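Methylaspartate ammonia-lyase (Citrobacter amalonaticus, PDB 1KKO) catalyses the reversible, magnesium-dependent anti elimination of ammonia from L-threo-3-methylaspartate to give mesaconate, a step in glutamate degradation. Local coordinates at residues 105-117 with 131-145. Sequence-based numbering, arbitrary orientation.
Sequences DVDAFLPNARFFD and RYGLSQALLDATALA
F109, at the turn into helix 110-117, slides its ring between the two helices, a worked example of how an aromatic side chain can be held between two antiparallel helices. Its CG stands anti to the backbone N (chi1 168°), which lays the ring against helix 131-145. L139 CB lies over one face, 4.0 Å from the F109 ring centroid, a CH-pi contact; A113 CB takes the opposite face toward the rim, and the flat group is clamped from both sides.

Apolar packing continues in both directions. L138 reaches F116 with CD1, 3.8 Å from F116 CD2, while its CD2 branch approaches N112. L134 CD1 meets the same F116 ring at CD1, the leucine and phenylalanine side chains crossing nearly at right angles. Toward the other end V106 divides its methyls, CG1 lying 3.9 Å from A141 CB and CG2 facing A145 CB.

The polar contacts gather at the loop and at the far helix end. T142 OG1 sits 2.8 Å from V106 O and 3.1 Å from A108 O. A bridging water donates to A108 O and L138 O and accepts from N112 ND2, whose amide also binds D105 O (2.9 Å), tying the loop to its own helix. At the other extreme, R131 NH1 makes a salt bridge to D117 OD1 (3.2 Å), nearly straight at 168° but arriving from above the carboxylate plane; D117 OD1 also accepts from G337 N, and R131 NE binds L126 O.

The helix axes run antiparallel at 166°, 9.6 Å apart. Together they form a helical hairpin of the N-terminal domain, whose F109 and D117 side touches H339 of helix 339-351 in the TIM-barrel domain, the two-domain plan of the enolase superfamily.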
loop_
_atom_site.group_PDB
_atom_site.type_symbol
_atom_site.label_atom_id
_atom_site.label_comp_id
_atom_site.label_asym_id
_atom_site.label_seq_id
_atom_site.Cartn_x
_atom_site.Cartn_y
_atom_site.Cartn_z
ATOM N N ASP A 105 -20.359 14.765 20.908
ATOM C CA ASP A 105 -19.329 15.774 20.964
ATOM C C ASP A 105 -17.950 15.135 20.844
ATOM O O ASP A 105 -17.688 14.096 21.447
ATOM C CB ASP A 105 -19.410 16.584 22.255
ATOM C CG ASP A 105 -18.620 17.845 22.155
ATOM O OD1 ASP A 105 -17.428 17.805 22.471
ATOM O OD2 ASP A 105 -19.095 18.913 21.704
ATOM N N VAL A 106 -17.067 15.765 20.076
ATOM C CA VAL A 106 -15.727 15.238 19.851
ATOM C C VAL A 106 -14.635 16.198 20.293
ATOM O O VAL A 106 -13.497 16.078 19.883
ATOM C CB VAL A 106 -15.508 14.817 18.360
ATOM C CG1 VAL A 106 -16.376 13.644 18.018
ATOM C CG2 VAL A 106 -15.771 15.983 17.433
ATOM N N ASP A 107 -14.961 17.171 21.143
ATOM C CA ASP A 107 -13.918 18.075 21.603
ATOM C C ASP A 107 -12.814 17.324 22.332
ATOM O O ASP A 107 -11.681 17.766 22.344
ATOM C CB ASP A 107 -14.477 19.149 22.520
ATOM C CG ASP A 107 -15.193 20.233 21.763
ATOM O OD1 ASP A 107 -15.169 20.225 20.506
ATOM O OD2 ASP A 107 -15.803 21.154 22.359
ATOM N N ALA A 108 -13.171 16.212 22.964
ATOM C CA ALA A 108 -12.198 15.332 23.575
ATOM C C ALA A 108 -12.313 13.961 22.926
ATOM O O ALA A 108 -13.337 13.627 22.327
ATOM C CB ALA A 108 -12.431 15.233 25.081
ATOM N N PHE A 109 -11.263 13.172 23.100
ATOM C CA PHE A 109 -11.189 11.827 22.543
ATOM C C PHE A 109 -11.434 10.698 23.534
ATOM O O PHE A 109 -12.223 9.802 23.271
ATOM C CB PHE A 109 -9.813 11.645 21.920
ATOM C CG PHE A 109 -9.472 10.222 21.559
ATOM C CD1 PHE A 109 -10.235 9.529 20.642
ATOM C CD2 PHE A 109 -8.370 9.598 22.105
ATOM C CE1 PHE A 109 -9.913 8.228 20.302
ATOM C CE2 PHE A 109 -8.048 8.311 21.755
ATOM C CZ PHE A 109 -8.818 7.626 20.851
ATOM N N LEU A 110 -10.776 10.767 24.688
ATOM C CA LEU A 110 -10.781 9.632 25.606
ATOM C C LEU A 110 -12.148 9.176 26.108
ATOM O O LEU A 110 -12.412 7.985 26.117
ATOM C CB LEU A 110 -9.854 9.898 26.793
ATOM C CG LEU A 110 -8.458 9.287 26.714
ATOM C CD1 LEU A 110 -7.632 9.742 27.904
ATOM C CD2 LEU A 110 -8.520 7.755 26.671
ATOM N N PRO A 111 -13.019 10.079 26.561
ATOM C CA PRO A 111 -14.340 9.634 27.008
ATOM C C PRO A 111 -15.073 8.859 25.918
ATOM O O PRO A 111 -15.660 7.822 26.189
ATOM C CB PRO A 111 -15.052 10.940 27.389
ATOM C CG PRO A 111 -13.976 11.851 27.719
ATOM C CD PRO A 111 -12.832 11.524 26.767
ATOM N N ASN A 112 -15.021 9.334 24.675
ATOM C CA ASN A 112 -15.684 8.613 23.596
ATOM C C ASN A 112 -15.029 7.253 23.339
ATOM O O ASN A 112 -15.704 6.252 23.105
ATOM C CB ASN A 112 -15.645 9.422 22.304
ATOM C CG ASN A 112 -16.543 10.629 22.334
ATOM O OD1 ASN A 112 -17.522 10.666 23.085
ATOM N ND2 ASN A 112 -16.262 11.594 21.457
ATOM N N ALA A 113 -13.706 7.235 23.354
ATOM C CA ALA A 113 -12.993 5.974 23.140
ATOM C C ALA A 113 -13.359 4.947 24.209
ATOM O O ALA A 113 -13.616 3.783 23.901
ATOM C CB ALA A 113 -11.506 6.207 23.128
ATOM N N ARG A 114 -13.398 5.385 25.468
ATOM C CA ARG A 114 -13.776 4.498 26.562
ATOM C C ARG A 114 -15.213 4.006 26.428
ATOM O O ARG A 114 -15.503 2.830 26.657
ATOM C CB ARG A 114 -13.610 5.201 27.902
ATOM C CG ARG A 114 -12.172 5.320 28.359
ATOM C CD ARG A 114 -12.068 5.761 29.817
ATOM N NE ARG A 114 -12.398 7.174 29.964
ATOM C CZ ARG A 114 -11.501 8.143 30.091
ATOM N NH1 ARG A 114 -10.205 7.860 30.123
ATOM N NH2 ARG A 114 -11.900 9.409 30.192
ATOM N N PHE A 115 -16.115 4.892 26.022
ATOM C CA PHE A 115 -17.506 4.509 25.889
ATOM C C PHE A 115 -17.660 3.352 24.923
ATOM O O PHE A 115 -18.269 2.341 25.242
ATOM C CB PHE A 115 -18.374 5.687 25.452
ATOM C CG PHE A 115 -19.773 5.294 25.107
ATOM C CD1 PHE A 115 -20.731 5.149 26.096
ATOM C CD2 PHE A 115 -20.133 5.036 23.803
ATOM C CE1 PHE A 115 -22.007 4.769 25.779
ATOM C CE2 PHE A 115 -21.413 4.649 23.489
ATOM C CZ PHE A 115 -22.351 4.522 24.487
ATOM N N PHE A 116 -17.086 3.487 23.733
ATOM C CA PHE A 116 -17.203 2.412 22.761
ATOM C C PHE A 116 -16.364 1.199 23.103
ATOM O O PHE A 116 -16.700 0.101 22.690
ATOM C CB PHE A 116 -16.893 2.921 21.348
ATOM C CG PHE A 116 -17.952 3.828 20.828
ATOM C CD1 PHE A 116 -19.171 3.323 20.436
ATOM C CD2 PHE A 116 -17.761 5.192 20.786
ATOM C CE1 PHE A 116 -20.174 4.165 19.987
ATOM C CE2 PHE A 116 -18.770 6.041 20.347
ATOM C CZ PHE A 116 -19.965 5.524 19.951
ATOM N N ASP A 117 -15.303 1.383 23.881
ATOM C CA ASP A 117 -14.460 0.248 24.219
ATOM C C ASP A 117 -15.145 -0.719 25.171
ATOM O O ASP A 117 -14.774 -1.888 25.199
ATOM C CB ASP A 117 -13.139 0.696 24.835
ATOM C CG ASP A 117 -12.015 -0.248 24.512
ATOM O OD1 ASP A 117 -11.833 -0.587 23.311
ATOM O OD2 ASP A 117 -11.268 -0.695 25.393
ATOM N N ARG A 131 -14.039 -1.519 17.557
ATOM C CA ARG A 131 -13.477 -0.578 18.495
ATOM C C ARG A 131 -12.230 0.080 17.892
ATOM O O ARG A 131 -11.996 1.270 18.070
ATOM C CB ARG A 131 -13.143 -1.291 19.791
ATOM C CG ARG A 131 -14.389 -1.764 20.517
ATOM C CD ARG A 131 -14.066 -2.424 21.812
ATOM N NE ARG A 131 -13.797 -3.846 21.806
ATOM C CZ ARG A 131 -12.904 -4.436 22.617
ATOM N NH1 ARG A 131 -12.095 -3.731 23.426
ATOM N NH2 ARG A 131 -12.791 -5.736 22.579
ATOM N N TYR A 132 -11.438 -0.700 17.158
ATOM C CA TYR A 132 -10.249 -0.177 16.499
ATOM C C TYR A 132 -10.627 0.934 15.514
ATOM O O TYR A 132 -10.094 2.041 15.579
ATOM C CB TYR A 132 -9.552 -1.320 15.775
ATOM C CG TYR A 132 -8.164 -1.081 15.243
ATOM C CD1 TYR A 132 -7.174 -0.506 16.021
ATOM C CD2 TYR A 132 -7.825 -1.499 13.950
ATOM C CE1 TYR A 132 -5.895 -0.332 15.526
ATOM C CE2 TYR A 132 -6.543 -1.352 13.457
ATOM C CZ TYR A 132 -5.571 -0.766 14.254
ATOM O OH TYR A 132 -4.278 -0.601 13.810
ATOM N N GLY A 133 -11.556 0.647 14.609
ATOM C CA GLY A 133 -11.944 1.630 13.614
ATOM C C GLY A 133 -12.663 2.843 14.177
ATOM O O GLY A 133 -12.400 3.966 13.773
ATOM N N LEU A 134 -13.610 2.619 15.081
ATOM C CA LEU A 134 -14.313 3.733 15.691
ATOM C C LEU A 134 -13.348 4.657 16.404
ATOM O O LEU A 134 -13.423 5.871 16.282
ATOM C CB LEU A 134 -15.359 3.252 16.691
ATOM C CG LEU A 134 -16.567 2.511 16.134
ATOM C CD1 LEU A 134 -17.447 2.068 17.285
ATOM C CD2 LEU A 134 -17.364 3.375 15.164
ATOM N N SER A 135 -12.428 4.077 17.159
ATOM C CA SER A 135 -11.504 4.888 17.939
ATOM C C SER A 135 -10.550 5.689 17.043
ATOM O O SER A 135 -10.195 6.828 17.351
ATOM C CB SER A 135 -10.749 4.023 18.936
ATOM O OG SER A 135 -9.855 3.152 18.287
ATOM N N GLN A 136 -10.145 5.115 15.908
ATOM C CA GLN A 136 -9.331 5.867 14.956
ATOM C C GLN A 136 -10.097 7.095 14.475
ATOM O O GLN A 136 -9.577 8.186 14.458
ATOM C CB GLN A 136 -8.983 5.041 13.728
ATOM C CG GLN A 136 -8.013 3.896 13.930
ATOM C CD GLN A 136 -8.109 2.956 12.763
ATOM O OE1 GLN A 136 -8.192 3.403 11.615
ATOM N NE2 GLN A 136 -8.134 1.661 13.035
ATOM N N ALA A 137 -11.341 6.885 14.075
ATOM C CA ALA A 137 -12.144 7.981 13.562
ATOM C C ALA A 137 -12.424 9.034 14.642
ATOM O O ALA A 137 -12.442 10.219 14.352
ATOM C CB ALA A 137 -13.431 7.471 12.973
ATOM N N LEU A 138 -12.637 8.595 15.880
ATOM C CA LEU A 138 -12.902 9.528 16.972
ATOM C C LEU A 138 -11.675 10.361 17.310
ATOM O O LEU A 138 -11.811 11.536 17.656
ATOM C CB LEU A 138 -13.419 8.787 18.205
ATOM C CG LEU A 138 -14.834 8.250 18.000
ATOM C CD1 LEU A 138 -15.111 7.153 18.996
ATOM C CD2 LEU A 138 -15.871 9.366 18.098
ATOM N N LEU A 139 -10.484 9.774 17.206
ATOM C CA LEU A 139 -9.253 10.509 17.417
ATOM C C LEU A 139 -9.079 11.530 16.307
ATOM O O LEU A 139 -8.760 12.690 16.543
ATOM C CB LEU A 139 -8.054 9.570 17.459
ATOM C CG LEU A 139 -6.702 10.269 17.651
ATOM C CD1 LEU A 139 -6.623 11.085 18.940
ATOM C CD2 LEU A 139 -5.566 9.254 17.612
ATOM N N ASP A 140 -9.309 11.086 15.073
ATOM C CA ASP A 140 -9.216 11.980 13.937
ATOM C C ASP A 140 -10.256 13.099 14.068
ATOM O O ASP A 140 -9.972 14.242 13.690
ATOM C CB ASP A 140 -9.426 11.186 12.640
ATOM C CG ASP A 140 -8.853 11.860 11.417
ATOM O OD1 ASP A 140 -7.753 12.472 11.500
ATOM O OD2 ASP A 140 -9.449 11.731 10.325
ATOM N N ALA A 141 -11.445 12.779 14.586
ATOM C CA ALA A 141 -12.493 13.793 14.782
ATOM C C ALA A 141 -12.064 14.875 15.780
ATOM O O ALA A 141 -12.206 16.057 15.518
ATOM C CB ALA A 141 -13.774 13.160 15.213
ATOM N N THR A 142 -11.511 14.459 16.910
ATOM C CA THR A 142 -11.048 15.413 17.906
ATOM C C THR A 142 -9.967 16.299 17.315
ATOM O O THR A 142 -9.950 17.520 17.522
ATOM C CB THR A 142 -10.561 14.655 19.138
ATOM O OG1 THR A 142 -11.665 13.955 19.715
ATOM C CG2 THR A 142 -10.052 15.611 20.223
ATOM N N ALA A 143 -9.076 15.702 16.531
ATOM C CA ALA A 143 -8.042 16.454 15.847
ATOM C C ALA A 143 -8.623 17.505 14.889
ATOM O O ALA A 143 -8.318 18.696 14.982
ATOM C CB ALA A 143 -7.128 15.507 15.091
ATOM N N LEU A 144 -9.492 17.063 13.992
ATOM C CA LEU A 144 -10.070 17.935 12.965
ATOM C C LEU A 144 -11.008 18.993 13.542
ATOM O O LEU A 144 -11.242 20.031 12.922
ATOM C CB LEU A 144 -10.800 17.098 11.912
ATOM C CG LEU A 144 -9.872 16.310 10.985
ATOM C CD1 LEU A 144 -10.638 15.199 10.279
ATOM C CD2 LEU A 144 -9.182 17.237 9.981
ATOM N N ALA A 145 -11.551 18.725 14.717
ATOM C CA ALA A 145 -12.444 19.656 15.404
ATOM C C ALA A 145 -11.680 20.796 16.048
ATOM O O ALA A 145 -12.255 21.845 16.319
ATOM C CB ALA A 145 -13.198 18.927 16.474
HETATM O O HOH W 1 -10.842 18.766 19.916
HETATM O O HOH W 2 -12.733 20.909 19.605
HETATM O O HOH W 3 -13.764 11.943 19.990
#